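PDB 2OPC: AvrL567-A, which is an avirulence protein of the flax rust fungus, probably a secreted effector whose recognition by the host plant triggers disease resistance. Local coordinates for residues V34-N38 / E39-M43; G78-N81 / S82-Q86; N110-P113 / N114-D117. All coordinates share one frame; numbering follows the deposited sequence.

Contact 1. Residues V34-N38 / E39-M43; sequences VKWDN and EQMTM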
# COMPACT_ATOMS: atom_id res chain seq x y z
N VAL A 34 4.09 -4.27 -4.77
CA VAL A 34 2.73 -3.74 -4.84
C VAL A 34 2.36 -3.45 -6.29
O VAL A 34 3.19 -2.89 -7.02
CB VAL A 34 2.59 -2.42 -4.02
CG1 VAL A 34 1.12 -2.03 -3.84
CG2 VAL A 34 3.25 -2.56 -2.66
N LYS A 35 1.13 -3.78 -6.69
CA LYS A 35 0.63 -3.37 -8.01
C LYS A 35 -0.84 -3.00 -7.83
O LYS A 35 -1.40 -3.19 -6.75
CB LYS A 35 0.77 -4.51 -9.06
CG LYS A 35 -0.18 -5.68 -8.81
CD LYS A 35 -0.11 -6.68 -9.95
CE LYS A 35 -1.12 -7.80 -9.72
NZ LYS A 35 -1.16 -8.74 -10.91
N TRP A 36 -1.47 -2.50 -8.89
CA TRP A 36 -2.90 -2.24 -8.82
C TRP A 36 -3.71 -3.45 -9.19
O TRP A 36 -3.30 -4.28 -9.99
CB TRP A 36 -3.28 -1.07 -9.77
CG TRP A 36 -2.81 0.26 -9.29
CD1 TRP A 36 -1.84 1.06 -9.85
CD2 TRP A 36 -3.34 0.97 -8.19
NE1 TRP A 36 -1.69 2.22 -9.13
CE2 TRP A 36 -2.62 2.20 -8.11
CE3 TRP A 36 -4.35 0.70 -7.24
CZ2 TRP A 36 -2.91 3.17 -7.13
CZ3 TRP A 36 -4.63 1.65 -6.26
CH2 TRP A 36 -3.89 2.87 -6.21
N ASP A 37 -4.94 -3.50 -8.66
CA ASP A 37 -5.82 -4.63 -8.94
C ASP A 37 -6.20 -4.72 -10.38
O ASP A 37 -6.23 -5.83 -10.95
CB ASP A 37 -7.03 -4.63 -7.98
CG ASP A 37 -7.87 -3.33 -8.05
OD1 ASP A 37 -7.40 -2.26 -8.45
OD2 ASP A 37 -9.06 -3.41 -7.67
N ASN A 38 -6.50 -3.58 -10.97
CA ASN A 38 -6.89 -3.46 -12.38
C ASN A 38 -6.88 -1.99 -12.81
O ASN A 38 -6.43 -1.10 -12.05
CB ASN A 38 -8.27 -4.11 -12.63
CG ASN A 38 -9.33 -3.54 -11.73
OD1 ASN A 38 -9.47 -2.33 -11.61
ND2 ASN A 38 -10.06 -4.43 -11.05
N GLU A 39 -7.31 -1.71 -14.03
CA GLU A 39 -7.20 -0.36 -14.56
C GLU A 39 -8.01 0.68 -13.81
O GLU A 39 -7.74 1.83 -13.85
CB GLU A 39 -7.49 -0.30 -16.07
CG GLU A 39 -8.94 -0.30 -16.42
CD GLU A 39 -9.29 0.58 -17.62
OE1 GLU A 39 -8.46 0.61 -18.53
OE2 GLU A 39 -10.37 1.21 -17.63
N GLN A 40 -8.98 0.20 -13.05
CA GLN A 40 -9.77 1.04 -12.21
C GLN A 40 -9.04 1.48 -10.91
O GLN A 40 -9.35 2.45 -10.30
CB GLN A 40 -11.14 0.35 -11.93
CG GLN A 40 -11.78 -0.43 -13.13
CD GLN A 40 -12.75 -1.59 -12.76
OE1 GLN A 40 -13.16 -1.75 -11.59
NE2 GLN A 40 -13.13 -2.40 -13.76
N MET A 41 -7.99 0.76 -10.55
CA MET A 41 -7.13 1.15 -9.47
C MET A 41 -7.85 1.34 -8.15
O MET A 41 -7.64 2.29 -7.48
CB MET A 41 -6.30 2.39 -9.82
CG MET A 41 -5.35 2.15 -10.99
SD MET A 41 -4.47 3.62 -11.49
CE MET A 41 -5.79 4.48 -12.31
N THR A 42 -8.68 0.37 -7.81
CA THR A 42 -9.53 0.49 -6.62
C THR A 42 -8.80 0.03 -5.39
O THR A 42 -9.16 0.39 -4.28
CB THR A 42 -10.92 -0.24 -6.72
OG1 THR A 42 -10.69 -1.66 -6.60
CG2 THR A 42 -11.62 0.04 -8.03
N MET A 43 -7.78 -0.80 -5.55
CA MET A 43 -7.01 -1.23 -4.38
C MET A 43 -5.66 -1.77 -4.81
O MET A 43 -5.53 -2.34 -5.89
CB MET A 43 -7.73 -2.32 -3.61
CG MET A 43 -7.82 -3.61 -4.39
SD MET A 43 -8.69 -4.91 -3.51
CE MET A 43 -10.35 -4.29 -3.63

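Contact 2. Residues G78-N81 / S82-Q86; sequences GTVN and SNMDQ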
# COMPACT_ATOMS: atom_id res chain seq x y z
N GLY A 78 -5.08 -2.88 6.17
CA GLY A 78 -5.14 -4.28 6.54
C GLY A 78 -3.72 -4.80 6.70
O GLY A 78 -2.80 -4.00 6.90
N THR A 79 -3.55 -6.11 6.67
CA THR A 79 -2.23 -6.70 6.88
C THR A 79 -1.78 -7.54 5.71
O THR A 79 -2.61 -8.05 4.91
CB THR A 79 -2.20 -7.59 8.14
OG1 THR A 79 -3.09 -8.68 7.96
CG2 THR A 79 -2.58 -6.81 9.38
N VAL A 80 -0.46 -7.67 5.61
CA VAL A 80 0.14 -8.61 4.66
C VAL A 80 1.12 -9.48 5.39
O VAL A 80 1.46 -9.21 6.55
CB VAL A 80 0.83 -7.86 3.51
CG1 VAL A 80 -0.22 -7.07 2.67
CG2 VAL A 80 1.91 -6.90 4.03
N ASN A 81 1.53 -10.59 4.77
CA ASN A 81 2.37 -11.54 5.48
C ASN A 81 3.27 -12.30 4.53
O ASN A 81 3.09 -12.27 3.31
CB ASN A 81 1.47 -12.47 6.31
CG ASN A 81 0.53 -13.31 5.44
OD1 ASN A 81 0.98 -14.16 4.68
ND2 ASN A 81 -0.79 -13.06 5.53
N SER A 82 4.23 -13.00 5.10
CA SER A 82 5.23 -13.70 4.32
C SER A 82 4.68 -14.97 3.65
O SER A 82 5.40 -15.59 2.87
CB SER A 82 6.46 -14.00 5.18
OG SER A 82 6.14 -14.69 6.36
N ASN A 83 3.43 -15.33 3.92
CA ASN A 83 2.84 -16.45 3.18
C ASN A 83 2.19 -15.98 1.89
O ASN A 83 1.68 -16.79 1.11
CB ASN A 83 1.86 -17.28 4.02
CG ASN A 83 2.56 -18.12 5.04
OD1 ASN A 83 3.74 -18.43 4.90
ND2 ASN A 83 1.84 -18.49 6.08
N MET A 84 2.27 -14.68 1.60
CA MET A 84 1.76 -14.14 0.34
C MET A 84 2.83 -14.16 -0.75
O MET A 84 2.99 -13.21 -1.53
CB MET A 84 1.28 -12.68 0.56
CG MET A 84 0.06 -12.63 1.45
SD MET A 84 -0.34 -10.91 1.77
CE MET A 84 -1.96 -11.07 2.52
N ASP A 85 3.55 -15.26 -0.85
CA ASP A 85 4.71 -15.33 -1.74
C ASP A 85 4.41 -15.96 -3.10
O ASP A 85 5.24 -15.83 -4.03
CB ASP A 85 5.88 -16.08 -1.05
CG ASP A 85 5.50 -17.46 -0.50
OD1 ASP A 85 4.30 -17.78 -0.48
OD2 ASP A 85 6.42 -18.20 -0.04
N GLN A 86 3.27 -16.64 -3.25
CA GLN A 86 2.97 -17.36 -4.50
C GLN A 86 1.93 -16.68 -5.36
O GLN A 86 1.86 -16.93 -6.57
CB GLN A 86 2.49 -18.79 -4.19
CG GLN A 86 3.58 -19.64 -3.52
CD GLN A 86 4.69 -20.13 -4.48
OE1 GLN A 86 4.69 -19.84 -5.69
NE2 GLN A 86 5.61 -20.91 -3.92

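Contact 3. Residues N110-P113 / N114-D117; sequences NDIP and NFPD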
# COMPACT_ATOMS: atom_id res chain seq x y z
N ASN A 110 -0.10 15.23 -7.77
CA ASN A 110 1.28 15.29 -8.24
C ASN A 110 1.89 16.67 -7.99
O ASN A 110 1.22 17.74 -8.04
CB ASN A 110 1.36 14.91 -9.72
CG ASN A 110 2.73 14.42 -10.13
OD1 ASN A 110 3.68 15.20 -10.21
ND2 ASN A 110 2.83 13.12 -10.42
N ASP A 111 3.18 16.63 -7.70
CA ASP A 111 3.92 17.87 -7.52
C ASP A 111 3.93 18.71 -8.79
O ASP A 111 3.98 19.94 -8.74
CB ASP A 111 5.35 17.54 -7.08
CG ASP A 111 5.40 16.94 -5.70
OD1 ASP A 111 6.27 16.06 -5.47
OD2 ASP A 111 4.56 17.34 -4.86
N ILE A 112 3.85 18.04 -9.93
CA ILE A 112 3.76 18.76 -11.19
C ILE A 112 2.36 18.56 -11.79
O ILE A 112 1.95 17.43 -12.00
CB ILE A 112 4.83 18.28 -12.21
CG1 ILE A 112 6.24 18.31 -11.59
CG2 ILE A 112 4.77 19.10 -13.49
CD1 ILE A 112 7.37 18.01 -12.57
N PRO A 113 1.64 19.66 -12.11
CA PRO A 113 0.34 19.42 -12.77
C PRO A 113 0.55 18.54 -14.00
O PRO A 113 1.69 18.38 -14.47
CB PRO A 113 -0.13 20.81 -13.17
CG PRO A 113 1.14 21.67 -13.11
CD PRO A 113 1.89 21.09 -11.95
N ASN A 114 -0.53 17.91 -14.44
CA ASN A 114 -0.59 17.12 -15.66
C ASN A 114 -0.24 15.67 -15.49
O ASN A 114 -0.36 14.92 -16.46
CB ASN A 114 0.24 17.74 -16.83
CG ASN A 114 -0.31 19.06 -17.33
OD1 ASN A 114 0.27 20.13 -17.12
ND2 ASN A 114 -1.42 18.99 -18.01
N PHE A 115 0.16 15.27 -14.26
CA PHE A 115 0.62 13.94 -13.95
C PHE A 115 -0.25 13.26 -12.85
O PHE A 115 -1.08 13.93 -12.24
CB PHE A 115 2.15 13.99 -13.74
CG PHE A 115 2.90 14.47 -14.97
CD1 PHE A 115 3.32 13.57 -15.95
CD2 PHE A 115 3.13 15.83 -15.17
CE1 PHE A 115 3.98 14.03 -17.10
CE2 PHE A 115 3.79 16.30 -16.32
CZ PHE A 115 4.21 15.39 -17.28
N PRO A 116 -0.24 11.92 -12.77
CA PRO A 116 -1.19 11.23 -11.90
C PRO A 116 -1.05 11.59 -10.42
O PRO A 116 0.01 11.94 -9.93
CB PRO A 116 -0.85 9.74 -12.12
CG PRO A 116 -0.32 9.70 -13.48
CD PRO A 116 0.53 10.97 -13.60
N ASP A 117 -2.13 11.42 -9.71
CA ASP A 117 -2.09 11.47 -8.24
C ASP A 117 -1.32 10.25 -7.71
O ASP A 117 -1.03 9.33 -8.45
CB ASP A 117 -3.46 11.26 -7.67
CG ASP A 117 -4.39 12.30 -7.98
OD1 ASP A 117 -3.94 13.45 -8.36
OD2 ASP A 117 -5.63 11.95 -7.80
O HOH W 1 -2.20 14.69 -9.91

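Contact 1. Residues V34-N38 / E39-M43
The carboxylate of Asp-37 is held by two firm bonds from Thr-42, on the chain that folds back past it. Thr-42 OG1 gives a short bond of 2.6 Å to Asp-37 OD2, on the syn side and 21° out of the carboxylate plane. Thr-42 N reaches Asp-37 OD1 at 3.0 Å, also syn, and Met-43 N and Asn-38 N add weak bonds to that same OD1. With Asp-37 chi1 at 58°, CG sits between backbone N and carbonyl carbon, which turns both oxygens onto Thr-42. The main chain supplies a further link: Asp-37 N donates to Met-43 O at 3.1 Å.

Further out, a type I beta turn runs from Asn-38 to Met-41. Its closing bond, Met-41 N to Asn-38 O, measures 2.9 Å, and Asn-38 OD1 accepts from Gln-40 N at 3.0 Å, so the amide side chain braces the first half of the turn.

Packing follows on the Trp-36 indole. Met-41 lies over one face, its CG 3.6 Å from the centroid of the five-membered ring (CH-pi) and its SD 4.0 Å from that centroid (Met-aromatic). Met-43 O instead stands at the ring edge, near its plane. Indole NE1 is bonded to Tyr-19 O, and Phe-18 stacks on the ring.

This connection between strands 32-36 and 44-48 is therefore held both by bonds to the Asp-37 carboxylate and by Met-41 lying over the Trp-36 face; the several N-H and O-H donors around Asp-37 would probably stabilise its negative charge.

Contact 2. Residues G78-N81 / S82-Q86
Asn-81 and Met-84 meet across a type I beta turn that leaves the end of strand 75-81. Among the conventional hydrogen bonds, Met-84 N closes the turn onto Asn-81 O at 3.1 Å. Asn-81 OD1 takes the N-H of Asn-83 at 2.8 Å, in the plane of its own carbonyl and on a lone pair. A chi1 of 64° folds the Asn-81 amide toward the residues that follow, bringing OD1 to Asn-83 N.

Sulfur provides a second kind of contact. The Met-84 chain is stretched out, chi2 and chi3 both near 180°, and runs back along the strand end, where SD receives a weak bond from Asn-81 N, 3.5 Å long.

The apolar pair involves the same thioether: Met-84 SD lies 3.7 Å from Val-80 CB, the two side chains crossing at about a right angle. Separately, the Met-84 CE methyl is in van der Waals contact with the Asn-81 amide, 3.8 Å from ND2. Val-80 also packs on Phe-59 and Val-61 of strand 58-63, while Ser-82 OG bonds to Leu-57 N. The cobalt ion bound at Cys-60 and His-62 lies about 7 Å from the Thr-79 side chain.

Thus one thioether serves both as a weak acceptor for a strand N-H and as apolar cover for Val-80, while Asn-81 OD1 takes up the N-H of Asn-83 in the turn.

Contact 3. Residues N110-P113 / N114-D117
Asn-110 turns its side chain across to Phe-115 and Pro-116 because CG lies opposite the backbone N (chi1 -157°), and chi2 then turns the amide plane so that ND2 faces Pro-116 O and OD1 faces Ile-112 N. ND2 donates to Pro-116 O at 3.1 Å; the bond is fairly straight (158°), and it lies in the plane of the acceptor carbonyl and in the amide plane of Asn-110. On the way ND2 passes Phe-115 CB at 3.5 Å. The other end, OD1, accepts from Ile-112 N at 2.9 Å on an in-plane lone pair, with N-H and acceptor close to a straight line. Bonds at both ends of the amide limit its rotation.

The OD1 bond makes an Asx turn at the start of this eight-residue segment, and it is followed by a type II beta turn from Ile-112 to Phe-115. Asn-114, with its positive phi of 89°, occupies the third position of that turn, where such a backbone is expected. The segment belongs to the surface loop leading into strand 118-125; Asp-111 forms a salt bridge with Arg-17.

Around the turn, the Phe-115 ring offers its edge to two carbonyl oxygens. Pro-113 O comes to 3.0 Å from Phe-115 CD2, near the ring plane, and Ile-112 O lies in plane at the ring edge. Ile-112 and Phe-115 extend side by side in the same direction, CG2 of Ile-112 being 4.0 Å from Phe-115 CD2.

A water bridges the two ends of the segment: it accepts from Asn-110 N and donates both to Phe-115 O at 2.7 Å and to Asp-117 OD1 at 2.6 Å.

In the fold
The three contacts follow one another along the chain and none touches another. Contact 1 spans the connection between strands 32-36 and 44-48 of the three-stranded antiparallel sheet. Contact 2 lies at the end of strand 75-81, an outermost strand of the four-stranded antiparallel sheet, and contact 3 in the loop entering strand 118-125 of that same sheet. Centres of contacts 1 and 2 are about 17 Å apart, those of 1 and 3 about 18 Å, and those of 2 and 3 about 31 Å, on opposite sides of the chain's centre. At these widely separated places in an all-beta protein, an asparagine OD1 each time accepts the N-H two residues on, beside or within a turn.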